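Local coordinates for protein purine nucleoside phosphorylase YlmD (Geobacillus stearothermophilus, PDB 6T1B) that phosphorolyses adenosine, inosine and S-methyl-5'-thioadenosine to the free base and the corresponding ribose or methylthioribose 1-phosphate, and also deaminates adenosine, using zinc, at residues Pro70-Glu78 and Asp92-Phe100; Leu195-Pro206 and Leu217-Gln226. All coordinates share one frame; numbering follows the deposited sequence.

Contact 1: Pro70-Glu78 and Asp92-Phe100. With NOS (inosine), chain B.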
loop_
_atom_site.group_PDB
_atom_site.type_symbol
_atom_site.label_atom_id
_atom_site.label_comp_id
_atom_site.label_asym_id
_atom_site.label_seq_id
_atom_site.Cartn_x
_atom_site.Cartn_y
_atom_site.Cartn_z
ATOM N N PRO A 70 6.010 11.967 14.169
ATOM C CA PRO A 70 7.348 12.356 13.711
ATOM C C PRO A 70 8.013 11.366 12.771
ATOM O O PRO A 70 7.869 10.150 12.901
ATOM C CB PRO A 70 8.138 12.481 15.019
ATOM C CG PRO A 70 7.087 12.925 16.016
ATOM C CD PRO A 70 5.849 12.161 15.626
ATOM N N LEU A 71 8.773 11.925 11.830
ATOM C CA LEU A 71 9.482 11.138 10.828
ATOM C C LEU A 71 10.426 10.138 11.473
ATOM O O LEU A 71 10.623 9.046 10.925
ATOM C CB LEU A 71 10.246 12.107 9.913
ATOM C CG LEU A 71 10.995 11.478 8.742
ATOM C CD1 LEU A 71 10.164 10.577 7.870
ATOM C CD2 LEU A 71 11.590 12.601 7.881
ATOM N N GLU A 72 10.994 10.476 12.634
ATOM C CA GLU A 72 11.877 9.567 13.360
ATOM C C GLU A 72 11.184 8.274 13.790
ATOM O O GLU A 72 11.858 7.324 14.213
ATOM C CB GLU A 72 12.412 10.272 14.609
ATOM C CG GLU A 72 13.374 11.423 14.331
ATOM C CD GLU A 72 12.700 12.657 13.743
ATOM O OE1 GLU A 72 11.497 12.871 13.996
ATOM O OE2 GLU A 72 13.374 13.417 13.013
ATOM N N ARG A 73 9.854 8.228 13.744
ATOM C CA ARG A 73 9.099 7.056 14.166
ATOM C C ARG A 73 8.567 6.222 13.005
ATOM O O ARG A 73 7.828 5.257 13.235
ATOM C CB ARG A 73 7.955 7.474 15.101
ATOM C CG ARG A 73 8.458 8.005 16.433
ATOM C CD ARG A 73 7.348 8.583 17.271
ATOM N NE ARG A 73 7.877 9.532 18.245
ATOM C CZ ARG A 73 7.123 10.285 19.037
ATOM N NH1 ARG A 73 5.799 10.198 18.973
ATOM N NH2 ARG A 73 7.695 11.124 19.890
ATOM N N TRP A 74 8.945 6.544 11.770
ATOM C CA TRP A 74 8.466 5.790 10.628
ATOM C C TRP A 74 9.388 4.602 10.371
ATOM O O TRP A 74 10.586 4.653 10.691
ATOM C CB TRP A 74 8.443 6.635 9.360
ATOM C CG TRP A 74 7.618 7.868 9.378
ATOM C CD1 TRP A 74 7.009 8.485 10.433
ATOM C CD2 TRP A 74 7.326 8.645 8.222
ATOM N NE1 TRP A 74 6.348 9.624 9.990
ATOM C CE2 TRP A 74 6.544 9.738 8.636
ATOM C CE3 TRP A 74 7.644 8.518 6.868
ATOM C CZ2 TRP A 74 6.091 10.698 7.729
ATOM C CZ3 TRP A 74 7.216 9.493 5.989
ATOM C CH2 TRP A 74 6.440 10.549 6.423
ATOM N N VAL A 75 8.847 3.558 9.725
ATOM C CA VAL A 75 9.636 2.426 9.245
ATOM C C VAL A 75 9.264 2.177 7.794
ATOM O O VAL A 75 8.083 2.038 7.477
ATOM C CB VAL A 75 9.383 1.153 10.061
ATOM C CG1 VAL A 75 10.283 0.040 9.552
ATOM C CG2 VAL A 75 9.612 1.383 11.539
ATOM N N CYS A 76 10.275 2.129 6.928
ATOM C CA CYS A 76 10.129 1.921 5.501
ATOM C C CYS A 76 10.863 0.644 5.107
ATOM O O CYS A 76 11.747 0.151 5.830
ATOM C CB CYS A 76 10.731 3.110 4.742
ATOM S SG CYS A 76 9.900 4.692 5.088
ATOM N N CYS A 77 10.534 0.151 3.920
ATOM C CA CYS A 77 11.184 -1.033 3.373
ATOM C C CYS A 77 11.589 -0.817 1.924
ATOM O O CYS A 77 11.185 0.142 1.270
ATOM C CB CYS A 77 10.306 -2.275 3.528
ATOM S SG CYS A 77 8.715 -2.239 2.697
ATOM N N GLU A 78 12.447 -1.715 1.447
ATOM C CA GLU A 78 13.072 -1.537 0.148
ATOM C C GLU A 78 12.069 -1.619 -0.985
ATOM O O GLU A 78 12.255 -0.961 -2.015
ATOM C CB GLU A 78 14.142 -2.594 -0.060
ATOM C CG GLU A 78 14.953 -2.392 -1.295
ATOM C CD GLU A 78 16.052 -3.444 -1.459
ATOM O OE1 GLU A 78 16.810 -3.327 -2.478
ATOM O OE2 GLU A 78 16.209 -4.357 -0.618
ATOM N N ASP A 92 13.163 -0.533 15.119
ATOM C CA ASP A 92 13.335 -0.305 13.696
ATOM C C ASP A 92 12.974 1.112 13.285
ATOM O O ASP A 92 13.117 1.449 12.104
ATOM C CB ASP A 92 12.511 -1.321 12.894
ATOM C CG ASP A 92 12.879 -2.748 13.238
ATOM O OD1 ASP A 92 12.014 -3.487 13.749
ATOM O OD2 ASP A 92 14.058 -3.114 13.056
ATOM N N ARG A 93 12.558 1.953 14.232
ATOM C CA ARG A 93 12.134 3.296 13.870
ATOM C C ARG A 93 13.271 4.041 13.201
ATOM O O ARG A 93 14.436 3.959 13.629
ATOM C CB ARG A 93 11.716 4.094 15.091
ATOM C CG ARG A 93 10.424 3.641 15.736
ATOM C CD ARG A 93 10.469 4.083 17.183
ATOM N NE ARG A 93 9.209 4.624 17.639
ATOM C CZ ARG A 93 9.043 5.185 18.825
ATOM N NH1 ARG A 93 7.854 5.654 19.164
ATOM N NH2 ARG A 93 10.079 5.277 19.660
ATOM N N GLY A 94 12.915 4.792 12.164
ATOM C CA GLY A 94 13.875 5.525 11.374
ATOM C C GLY A 94 14.434 4.787 10.186
ATOM O O GLY A 94 15.021 5.432 9.301
ATOM N N ASN A 95 14.263 3.468 10.096
ATOM C CA ASN A 95 14.852 2.712 8.999
ATOM C C ASN A 95 14.198 3.134 7.687
ATOM O O ASN A 95 12.987 2.977 7.508
ATOM C CB ASN A 95 14.657 1.216 9.209
ATOM C CG ASN A 95 15.539 0.663 10.297
ATOM O OD1 ASN A 95 16.336 1.371 10.905
ATOM N ND2 ASN A 95 15.392 -0.639 10.546
ATOM N N GLY A 96 14.991 3.698 6.796
ATOM C CA GLY A 96 14.501 4.161 5.524
ATOM C C GLY A 96 13.714 5.447 5.571
ATOM O O GLY A 96 13.141 5.845 4.547
ATOM N N ALA A 97 13.650 6.107 6.715
ATOM C CA ALA A 97 12.788 7.285 6.838
ATOM C C ALA A 97 13.382 8.498 6.130
ATOM O O ALA A 97 12.658 9.270 5.487
ATOM C CB ALA A 97 12.532 7.592 8.304
ATOM N N GLN A 98 14.689 8.679 6.230
ATOM C CA GLN A 98 15.379 9.770 5.570
ATOM C C GLN A 98 16.498 9.304 4.661
ATOM O O GLN A 98 17.074 10.131 3.942
ATOM C CB GLN A 98 15.970 10.727 6.618
ATOM C CG GLN A 98 14.901 11.319 7.504
ATOM C CD GLN A 98 15.447 12.286 8.520
ATOM O OE1 GLN A 98 16.203 13.189 8.185
ATOM N NE2 GLN A 98 15.069 12.092 9.781
ATOM N N ASP A 99 16.836 8.016 4.674
ATOM C CA ASP A 99 17.926 7.479 3.862
ATOM C C ASP A 99 17.423 6.147 3.323
ATOM O O ASP A 99 17.222 5.204 4.101
ATOM C CB ASP A 99 19.196 7.275 4.687
ATOM C CG ASP A 99 20.377 6.826 3.839
ATOM O OD1 ASP A 99 21.526 7.076 4.241
ATOM O OD2 ASP A 99 20.154 6.249 2.752
ATOM N N PHE A 100 17.208 6.053 2.004
ATOM C CA PHE A 100 16.669 4.820 1.446
ATOM C C PHE A 100 17.541 3.612 1.763
ATOM O O PHE A 100 17.024 2.497 1.900
ATOM C CB PHE A 100 16.546 4.968 -0.073
ATOM C CG PHE A 100 15.870 3.821 -0.737
ATOM C CD1 PHE A 100 14.530 3.548 -0.479
ATOM C CD2 PHE A 100 16.543 3.011 -1.618
ATOM C CE1 PHE A 100 13.887 2.470 -1.093
ATOM C CE2 PHE A 100 15.901 1.936 -2.236
ATOM C CZ PHE A 100 14.571 1.673 -1.968
HETATM N N9 NOS B . 10.622 3.586 -4.975
HETATM C C4 NOS B . 10.559 3.442 -3.640
HETATM N N3 NOS B . 10.157 2.326 -2.751
HETATM C C2 NOS B . 10.251 2.490 -1.327
HETATM N N1 NOS B . 10.723 3.714 -0.744
HETATM C C6 NOS B . 11.119 4.811 -1.544
HETATM O O6 NOS B . 11.492 5.812 -0.995
HETATM C C5 NOS B . 11.008 4.609 -3.069
HETATM N N7 NOS B . 11.267 5.434 -4.034
HETATM C C8 NOS B . 11.051 4.832 -5.202
HETATM C "C5'" NOS B . 7.045 1.199 -5.048
HETATM O "O5'" NOS B . 5.757 1.326 -5.645
HETATM C "C4'" NOS B . 8.135 1.338 -6.080
HETATM O "O4'" NOS B . 8.750 2.636 -5.920
HETATM C "C1'" NOS B . 10.155 2.507 -5.866
HETATM C "C2'" NOS B . 10.443 1.075 -5.428
HETATM O "O2'" NOS B . 11.693 0.639 -5.946
HETATM C "C3'" NOS B . 9.260 0.302 -6.012
HETATM O "O3'" NOS B . 9.580 -0.130 -7.345
HETATM O O HOH W 1 13.876 9.660 10.714
#

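Contact 2: Leu195-Pro206 and Leu217-Gln226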
loop_
_atom_site.group_PDB
_atom_site.type_symbol
_atom_site.label_atom_id
_atom_site.label_comp_id
_atom_site.label_asym_id
_atom_site.label_seq_id
_atom_site.Cartn_x
_atom_site.Cartn_y
_atom_site.Cartn_z
ATOM N N LEU A 195 -0.660 -15.093 -12.353
ATOM C CA LEU A 195 -1.674 -14.885 -11.337
ATOM C C LEU A 195 -2.637 -16.048 -11.206
ATOM O O LEU A 195 -3.158 -16.275 -10.102
ATOM C CB LEU A 195 -2.478 -13.612 -11.628
ATOM C CG LEU A 195 -1.689 -12.311 -11.612
ATOM C CD1 LEU A 195 -2.533 -11.150 -12.103
ATOM C CD2 LEU A 195 -1.172 -12.003 -10.206
ATOM N N ARG A 196 -2.908 -16.781 -12.288
ATOM C CA ARG A 196 -3.897 -17.850 -12.216
ATOM C C ARG A 196 -3.641 -18.821 -11.069
ATOM O O ARG A 196 -4.613 -19.180 -10.378
ATOM C CB ARG A 196 -4.001 -18.607 -13.551
ATOM C CG ARG A 196 -4.954 -17.957 -14.530
ATOM C CD ARG A 196 -5.668 -18.963 -15.427
ATOM N NE ARG A 196 -6.183 -18.285 -16.615
ATOM C CZ ARG A 196 -5.405 -17.824 -17.588
ATOM N NH1 ARG A 196 -4.091 -17.986 -17.504
ATOM N NH2 ARG A 196 -5.933 -17.199 -18.630
ATOM N N PRO A 197 -2.406 -19.250 -10.801
ATOM C CA PRO A 197 -2.192 -20.251 -9.743
ATOM C C PRO A 197 -2.532 -19.771 -8.353
ATOM O O PRO A 197 -2.638 -20.598 -7.445
ATOM C CB PRO A 197 -0.691 -20.570 -9.852
ATOM C CG PRO A 197 -0.309 -20.166 -11.237
ATOM C CD PRO A 197 -1.177 -18.993 -11.578
ATOM N N THR A 198 -2.686 -18.466 -8.139
ATOM C CA THR A 198 -2.889 -17.930 -6.798
ATOM C C THR A 198 -4.360 -17.823 -6.417
ATOM O O THR A 198 -4.668 -17.438 -5.281
ATOM C CB THR A 198 -2.247 -16.542 -6.680
ATOM O OG1 THR A 198 -3.055 -15.588 -7.381
ATOM C CG2 THR A 198 -0.834 -16.530 -7.260
ATOM N N LEU A 199 -5.269 -18.116 -7.337
ATOM C CA LEU A 199 -6.695 -17.986 -7.079
ATOM C C LEU A 199 -7.337 -19.360 -6.993
ATOM O O LEU A 199 -6.859 -20.310 -7.615
ATOM C CB LEU A 199 -7.370 -17.201 -8.209
ATOM C CG LEU A 199 -6.769 -15.830 -8.508
ATOM C CD1 LEU A 199 -7.274 -15.295 -9.842
ATOM C CD2 LEU A 199 -7.070 -14.831 -7.394
ATOM N N PRO A 200 -8.433 -19.499 -6.236
ATOM C CA PRO A 200 -9.077 -20.811 -6.136
ATOM C C PRO A 200 -9.548 -21.289 -7.490
ATOM O O PRO A 200 -9.915 -20.484 -8.366
ATOM C CB PRO A 200 -10.262 -20.538 -5.192
ATOM C CG PRO A 200 -9.847 -19.349 -4.390
ATOM C CD PRO A 200 -9.032 -18.502 -5.334
ATOM N N PRO A 201 -9.575 -22.609 -7.704
ATOM C CA PRO A 201 -9.925 -23.124 -9.043
ATOM C C PRO A 201 -11.269 -22.648 -9.576
ATOM O O PRO A 201 -11.403 -22.421 -10.785
ATOM C CB PRO A 201 -9.897 -24.651 -8.850
ATOM C CG PRO A 201 -9.049 -24.875 -7.638
ATOM C CD PRO A 201 -9.269 -23.690 -6.748
ATOM N N GLU A 202 -12.277 -22.507 -8.717
ATOM C CA GLU A 202 -13.614 -22.088 -9.134
ATOM C C GLU A 202 -13.709 -20.587 -9.332
ATOM O O GLU A 202 -14.763 -20.093 -9.743
ATOM C CB GLU A 202 -14.637 -22.565 -8.083
ATOM C CG GLU A 202 -16.124 -22.265 -8.363
ATOM C CD GLU A 202 -17.084 -23.175 -7.571
ATOM O OE1 GLU A 202 -18.067 -23.684 -8.161
ATOM O OE2 GLU A 202 -16.851 -23.391 -6.362
ATOM N N SER A 203 -12.620 -19.857 -9.102
ATOM C CA SER A 203 -12.716 -18.437 -8.804
ATOM C C SER A 203 -13.023 -17.631 -10.063
ATOM O O SER A 203 -12.513 -17.941 -11.140
ATOM C CB SER A 203 -11.395 -17.951 -8.217
ATOM O OG SER A 203 -11.444 -16.558 -7.973
ATOM N N PRO A 204 -13.842 -16.584 -9.946
ATOM C CA PRO A 204 -13.954 -15.626 -11.058
ATOM C C PRO A 204 -12.616 -14.935 -11.255
ATOM O O PRO A 204 -11.905 -14.652 -10.295
ATOM C CB PRO A 204 -15.036 -14.651 -10.585
ATOM C CG PRO A 204 -15.031 -14.764 -9.092
ATOM C CD PRO A 204 -14.671 -16.191 -8.787
ATOM N N LEU A 205 -12.259 -14.695 -12.516
ATOM C CA LEU A 205 -10.936 -14.141 -12.807
ATOM C C LEU A 205 -10.985 -12.621 -12.809
ATOM O O LEU A 205 -11.889 -12.035 -13.428
ATOM C CB LEU A 205 -10.460 -14.634 -14.162
ATOM C CG LEU A 205 -10.338 -16.151 -14.275
ATOM C CD1 LEU A 205 -9.865 -16.516 -15.680
ATOM C CD2 LEU A 205 -9.407 -16.700 -13.224
ATOM N N PRO A 206 -10.036 -11.978 -12.158
ATOM C CA PRO A 206 -10.057 -10.511 -12.058
ATOM C C PRO A 206 -9.404 -9.814 -13.244
ATOM O O PRO A 206 -8.625 -8.859 -13.084
ATOM C CB PRO A 206 -9.274 -10.248 -10.763
ATOM C CG PRO A 206 -8.272 -11.363 -10.741
ATOM C CD PRO A 206 -8.991 -12.568 -11.302
ATOM N N LEU A 217 -6.619 -5.739 -16.279
ATOM C CA LEU A 217 -6.373 -6.446 -15.030
ATOM C C LEU A 217 -6.788 -5.595 -13.846
ATOM O O LEU A 217 -6.441 -4.410 -13.782
ATOM C CB LEU A 217 -4.893 -6.800 -14.925
ATOM C CG LEU A 217 -4.392 -7.376 -13.608
ATOM C CD1 LEU A 217 -5.115 -8.657 -13.286
ATOM C CD2 LEU A 217 -2.918 -7.612 -13.692
ATOM N N ASP A 218 -7.505 -6.208 -12.906
ATOM C CA ASP A 218 -7.978 -5.553 -11.678
ATOM C C ASP A 218 -7.174 -6.141 -10.510
ATOM O O ASP A 218 -7.574 -7.154 -9.916
ATOM C CB ASP A 218 -9.466 -5.780 -11.497
ATOM C CG ASP A 218 -10.039 -4.987 -10.332
ATOM O OD1 ASP A 218 -11.290 -4.887 -10.266
ATOM O OD2 ASP A 218 -9.254 -4.472 -9.512
ATOM N N LEU A 219 -6.025 -5.535 -10.205
ATOM C CA LEU A 219 -5.196 -6.035 -9.114
ATOM C C LEU A 219 -5.885 -5.883 -7.763
ATOM O O LEU A 219 -5.601 -6.650 -6.843
ATOM C CB LEU A 219 -3.838 -5.339 -9.080
ATOM C CG LEU A 219 -2.789 -5.825 -10.069
ATOM C CD1 LEU A 219 -1.541 -4.970 -9.900
ATOM C CD2 LEU A 219 -2.475 -7.294 -9.905
ATOM N N LYS A 220 -6.763 -4.894 -7.608
ATOM C CA LYS A 220 -7.477 -4.768 -6.344
ATOM C C LYS A 220 -8.305 -6.024 -6.112
ATOM O O LYS A 220 -8.260 -6.628 -5.035
ATOM C CB LYS A 220 -8.394 -3.549 -6.358
ATOM C CG LYS A 220 -7.702 -2.209 -6.380
ATOM C CD LYS A 220 -8.758 -1.113 -6.383
ATOM C CE LYS A 220 -8.140 0.229 -6.606
ATOM N NZ LYS A 220 -9.216 1.165 -7.000
ATOM N N GLU A 221 -9.056 -6.452 -7.127
ATOM C CA GLU A 221 -9.900 -7.630 -6.985
ATOM C C GLU A 221 -9.062 -8.891 -6.859
ATOM O O GLU A 221 -9.438 -9.815 -6.139
ATOM C CB GLU A 221 -10.877 -7.721 -8.162
ATOM C CG GLU A 221 -11.735 -8.973 -8.176
ATOM C CD GLU A 221 -12.837 -9.007 -7.109
ATOM O OE1 GLU A 221 -12.876 -8.134 -6.214
ATOM O OE2 GLU A 221 -13.674 -9.922 -7.197
ATOM N N ALA A 222 -7.938 -8.969 -7.563
ATOM C CA ALA A 222 -7.074 -10.132 -7.410
ATOM C C ALA A 222 -6.645 -10.290 -5.952
ATOM O O ALA A 222 -6.652 -11.401 -5.407
ATOM C CB ALA A 222 -5.851 -10.007 -8.309
ATOM N N ASN A 223 -6.278 -9.189 -5.318
ATOM C CA ASN A 223 -5.854 -9.243 -3.922
ATOM C C ASN A 223 -7.029 -9.525 -2.999
ATOM O O ASN A 223 -6.902 -10.312 -2.059
ATOM C CB ASN A 223 -5.117 -7.963 -3.575
ATOM C CG ASN A 223 -3.687 -8.033 -4.009
ATOM O OD1 ASN A 223 -2.884 -8.704 -3.366
ATOM N ND2 ASN A 223 -3.374 -7.438 -5.153
ATOM N N ARG A 224 -8.209 -8.969 -3.301
ATOM C CA ARG A 224 -9.389 -9.296 -2.514
ATOM C C ARG A 224 -9.665 -10.791 -2.559
ATOM O O ARG A 224 -9.945 -11.416 -1.528
ATOM C CB ARG A 224 -10.599 -8.512 -3.023
ATOM C CG ARG A 224 -11.895 -8.848 -2.317
ATOM C CD ARG A 224 -13.049 -7.968 -2.793
ATOM N NE ARG A 224 -14.299 -8.531 -2.326
ATOM C CZ ARG A 224 -14.988 -9.455 -2.981
ATOM N NH1 ARG A 224 -14.568 -9.920 -4.151
ATOM N NH2 ARG A 224 -16.109 -9.936 -2.458
ATOM N N LEU A 225 -9.627 -11.390 -3.754
ATOM C CA LEU A 225 -9.919 -12.814 -3.880
ATOM C C LEU A 225 -8.912 -13.647 -3.101
ATOM O O LEU A 225 -9.273 -14.644 -2.465
ATOM C CB LEU A 225 -9.932 -13.208 -5.359
ATOM C CG LEU A 225 -11.075 -12.620 -6.187
ATOM C CD1 LEU A 225 -10.807 -12.844 -7.675
ATOM C CD2 LEU A 225 -12.391 -13.224 -5.806
ATOM N N GLN A 226 -7.639 -13.238 -3.120
ATOM C CA GLN A 226 -6.635 -13.948 -2.336
ATOM C C GLN A 226 -6.928 -13.839 -0.844
ATOM O O GLN A 226 -6.782 -14.816 -0.111
ATOM C CB GLN A 226 -5.235 -13.421 -2.624
ATOM C CG GLN A 226 -4.675 -13.892 -3.957
ATOM C CD GLN A 226 -3.247 -13.417 -4.182
ATOM O OE1 GLN A 226 -2.592 -12.934 -3.271
ATOM N NE2 GLN A 226 -2.756 -13.589 -5.404
#

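Contact 1: Pro70-Glu78 and Asp92-Phe100
Gly94 and Asn95 hydrogen-bond to Trp74 and Cys76, at and just beyond edge strand 74-75, in a strand-to-loop contact at the rim of a mixed sheet, where the loop between strands 85-87 and 109-112 lies against it. Two backbone bonds carry the pairing: Gly94 N to Trp74 O at 2.8 Å and Cys76 N to Asn95 O at 2.9 Å, the latter with N-H...O at 159°. A type II turn from Asp92 to Asn95 presents the first donor, and the positive phi of Gly94 favours glycine. Gly96 also has positive phi, and a beta carbon on it would probably collide with Cys76 CB.

At the solvent-facing end, Arg73 and Arg93 run side by side in the same direction with guanidinium planes 25° apart. Arg73 CG sits over one face of the Arg93 guanidinium, and Arg73 CD lies 3.5 Å from Arg93 NH1, which is held by Gly116 O. Replacing Arg93 by alanine would probably leave Gly116 O without this donor and uncover the aliphatic part of Arg73. Further in, Leu71 CD2 meets Gln98 CG at 3.6 Å; with CG anti to the backbone N (chi1 -177°), the branch also sets CD1 against Ala97 CB and over one face of the Trp74 ring.

At the other end the Phe100 ring turns its edge to Glu78 O, 3.5 Å from CZ, and to inosine, whose N1 lies 3.4 Å from CE1. The His48 ring meets it with the planes nearly parallel. Cys77, Glu78 and Phe100 thus make one wall of the nucleoside pocket of this YfiH/LACC1-family enzyme.

Contact 2: Leu195-Pro206 and Leu217-Gln226
Pro206 O receives Asp218 N at 2.9 Å and 164°, the one backbone hydrogen bond between segment 195-206, mostly loop with a 3-10 turn at 196-198, and the start of helix 219-229. The second close approach of the backbones is at Leu199 and Gln226, whose CA atoms are 6.2 Å apart. Asp218 is the N-cap: its OD2 accepts from Glu221 N, which comes from above the carboxylate plane.

The Pro206 ring packs on the first helical turns, with CG 3.7 Å from Ala222 CB and CB against Glu221 CG. Leu225 CD1 comes within 3.4 Å of Pro204 O and also touches Ser203 OG, while Leu199 CD2 packs on Leu225 CB. Leu195 and Leu217 meet tip to tip through their CD1 methyls, 3.8 Å apart. Thr198 OG1, set between the backbone N and the carbonyl carbon (chi1 74°), donates to an in-plane lone pair of Leu195 O at 2.8 Å and accepts a weak bond from Gln226 NE2. That amide nitrogen has its stronger partner in Thr149 O.

Helix 146-150 borders Leu195, Leu219 and Ala222, Trp207 of strand 207-211 covers Leu195, Leu199 and Leu217, and strand 237-239 flanks the helix at Lys220 and Arg224.

How the contacts relate
Contacts 1 and 2 follow one another along the chain and lie on opposite sides of its centre, with centres 32 Å and nearest atoms about 15 Å apart. Each is partly buried, with seven buried residues and one exposed, so neither is purely core or surface. They share no element: 70-78 with 92-100 adds a loop to a sheet edge, whereas 195-206 with 217-226 seats a proline-rich loop on a helix. Two backbone bonds and glycine geometry define contact 1; apolar packing with a single backbone bond dominates contact 2. Contact 1 touches inosine directly; the Leu219 side chain of contact 2 lies about 8 Å from a bound zinc, probably the catalytic one given nearby Cys126 and His81.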